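PDB 3DS8: Lin2722 protein from Listeria innocua, which is of unknown function but belongs to an alpha/beta hydrolase family and is probably a serine hydrolase acting on a substrate not yet identified. Local coordinates for residues V99-G104 against T224-P229. Numbering follows the deposited sequence.
Sequences VGHSNG and TLHETP. With SO4 (sulfate ion), chain B.
His101 and His226 lay their imidazole rings over one another in an offset stack, centroids 3.9 Å apart and planes inclined by 22°. Followed outward, His101 begins with CB beside CB of His226, 4.0 Å away. Its CG, anti to the backbone N (chi1 178°), turns the ring toward residues 224-229, and CB of His226 lies over its face in a CH-pi contact, 4.1 Å from the centroid. ND1 of His226 stands over the rim of the His101 ring, 3.3 Å from CD2, 3.2 Å from NE2 and 3.5 Å from CE1 of His101. NE2 and ND1 are not hydrogen-bonded, because the N-H or lone pair of His101 NE2 lies in its ring plane and does not point at an atom over the face. ND1 of His101 makes a weak hydrogen bond to Ile130 O of strand 123-130. Histidine suits this place because its flat ring can stack while a rim nitrogen meets a backbone carbonyl. Gly100, Ser102 and Gly104 fit the GxSxG nucleophile elbow of alpha/beta hydrolases, with Ser102 the probable nucleophile beside His222. Glycine suits the sharp turn: a CB would collide with Gly104 C at Gly100, and be crowded by His101 O at Gly104. Asn103 N donates to O3 of the sulfate at 2.9 Å, whereas the very short approach of Ser102 OG to this ion is doubtful. On His226 the other ring face is covered by CG of Glu227, and NE2 reaches Ser18 O through a weak hydrogen bond.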
loop_
_atom_site.group_PDB
_atom_site.type_symbol
_atom_site.label_atom_id
_atom_site.label_comp_id
_atom_site.label_asym_id
_atom_site.label_seq_id
_atom_site.Cartn_x
_atom_site.Cartn_y
_atom_site.Cartn_z
ATOM N N VAL A 99 0.645 2.533 -3.682
ATOM C CA VAL A 99 1.220 2.939 -2.424
ATOM C C VAL A 99 0.054 3.358 -1.560
ATOM O O VAL A 99 -0.733 4.219 -1.950
ATOM C CB VAL A 99 2.153 4.129 -2.570
ATOM C CG1 VAL A 99 2.790 4.453 -1.195
ATOM C CG2 VAL A 99 3.234 3.869 -3.627
ATOM N N GLY A 100 -0.046 2.787 -0.363
ATOM C CA GLY A 100 -1.109 3.128 0.561
ATOM C C GLY A 100 -0.636 3.463 1.966
ATOM O O GLY A 100 0.155 2.718 2.548
ATOM N N HIS A 101 -1.036 4.609 2.484
ATOM C CA HIS A 101 -0.726 4.969 3.861
ATOM C C HIS A 101 -1.782 4.323 4.747
ATOM O O HIS A 101 -2.984 4.543 4.531
ATOM C CB HIS A 101 -0.743 6.486 3.967
ATOM C CG HIS A 101 -0.494 7.040 5.330
ATOM N ND1 HIS A 101 0.404 6.506 6.237
ATOM C CD2 HIS A 101 -1.021 8.143 5.924
ATOM C CE1 HIS A 101 0.393 7.253 7.334
ATOM N NE2 HIS A 101 -0.456 8.249 7.167
ATOM N N SER A 102 -1.326 3.571 5.735
ATOM C CA SER A 102 -2.150 3.015 6.800
ATOM C C SER A 102 -3.338 2.212 6.259
ATOM O O SER A 102 -3.118 1.218 5.585
ATOM C CB SER A 102 -2.511 4.109 7.826
ATOM O OG SER A 102 -2.929 3.454 9.038
ATOM N N ASN A 103 -4.585 2.640 6.512
ATOM C CA ASN A 103 -5.760 1.957 5.942
ATOM C C ASN A 103 -5.678 1.750 4.430
ATOM O O ASN A 103 -6.195 0.760 3.889
ATOM C CB ASN A 103 -7.064 2.720 6.295
ATOM C CG ASN A 103 -8.287 1.825 6.299
ATOM O OD1 ASN A 103 -8.277 0.789 6.985
ATOM N ND2 ASN A 103 -9.373 2.214 5.564
ATOM N N GLY A 104 -5.042 2.677 3.746
ATOM C CA GLY A 104 -4.857 2.561 2.284
ATOM C C GLY A 104 -4.052 1.380 1.865
ATOM O O GLY A 104 -4.348 0.731 0.842
ATOM N N THR A 224 2.380 11.062 9.820
ATOM C CA THR A 224 3.215 11.613 8.758
ATOM C C THR A 224 4.230 10.613 8.176
ATOM O O THR A 224 5.206 10.988 7.492
ATOM C CB THR A 224 3.892 12.901 9.260
ATOM O OG1 THR A 224 4.593 12.683 10.494
ATOM C CG2 THR A 224 2.808 13.970 9.480
ATOM N N LEU A 225 4.044 9.330 8.457
ATOM C CA LEU A 225 5.039 8.335 8.065
ATOM C C LEU A 225 5.225 8.241 6.521
ATOM O O LEU A 225 6.300 7.944 6.021
ATOM C CB LEU A 225 4.681 6.955 8.655
ATOM C CG LEU A 225 5.720 5.846 8.475
ATOM C CD1 LEU A 225 7.047 6.180 9.149
ATOM C CD2 LEU A 225 5.112 4.487 8.997
ATOM N N HIS A 226 4.147 8.489 5.796
ATOM C CA HIS A 226 4.160 8.589 4.309
ATOM C C HIS A 226 4.849 9.865 3.759
ATOM O O HIS A 226 4.974 9.994 2.532
ATOM C CB HIS A 226 2.749 8.521 3.788
ATOM C CG HIS A 226 1.903 9.674 4.213
ATOM N ND1 HIS A 226 1.677 9.984 5.536
ATOM C CD2 HIS A 226 1.217 10.586 3.487
ATOM C CE1 HIS A 226 0.913 11.060 5.605
ATOM N NE2 HIS A 226 0.631 11.458 4.376
ATOM N N GLU A 227 5.327 10.725 4.655
ATOM C CA GLU A 227 6.030 11.958 4.290
ATOM C C GLU A 227 7.497 11.998 4.696
ATOM O O GLU A 227 8.186 12.974 4.422
ATOM C CB GLU A 227 5.358 13.165 4.903
ATOM C CG GLU A 227 3.938 13.355 4.322
ATOM C CD GLU A 227 3.235 14.610 4.784
ATOM O OE1 GLU A 227 3.405 14.973 5.963
ATOM O OE2 GLU A 227 2.489 15.241 3.958
ATOM N N THR A 228 7.975 10.960 5.354
ATOM C CA THR A 228 9.343 11.000 5.831
ATOM C C THR A 228 10.258 10.876 4.616
ATOM O O THR A 228 9.932 10.178 3.616
ATOM C CB THR A 228 9.699 9.929 6.855
ATOM O OG1 THR A 228 9.630 8.648 6.255
ATOM C CG2 THR A 228 8.795 9.990 8.101
ATOM N N PRO A 229 11.402 11.541 4.675
ATOM C CA PRO A 229 12.343 11.321 3.606
ATOM C C PRO A 229 12.637 9.851 3.357
ATOM O O PRO A 229 12.731 9.432 2.201
ATOM C CB PRO A 229 13.601 12.029 4.117
ATOM C CG PRO A 229 13.079 13.193 4.897
ATOM C CD PRO A 229 11.853 12.599 5.591
HETATM S S SO4 B . -5.521 4.327 9.714
HETATM O O1 SO4 B . -4.965 2.970 9.915
HETATM O O2 SO4 B . -4.651 5.337 10.287
HETATM O O3 SO4 B . -5.643 4.636 8.284
HETATM O O4 SO4 B . -6.854 4.369 10.388
#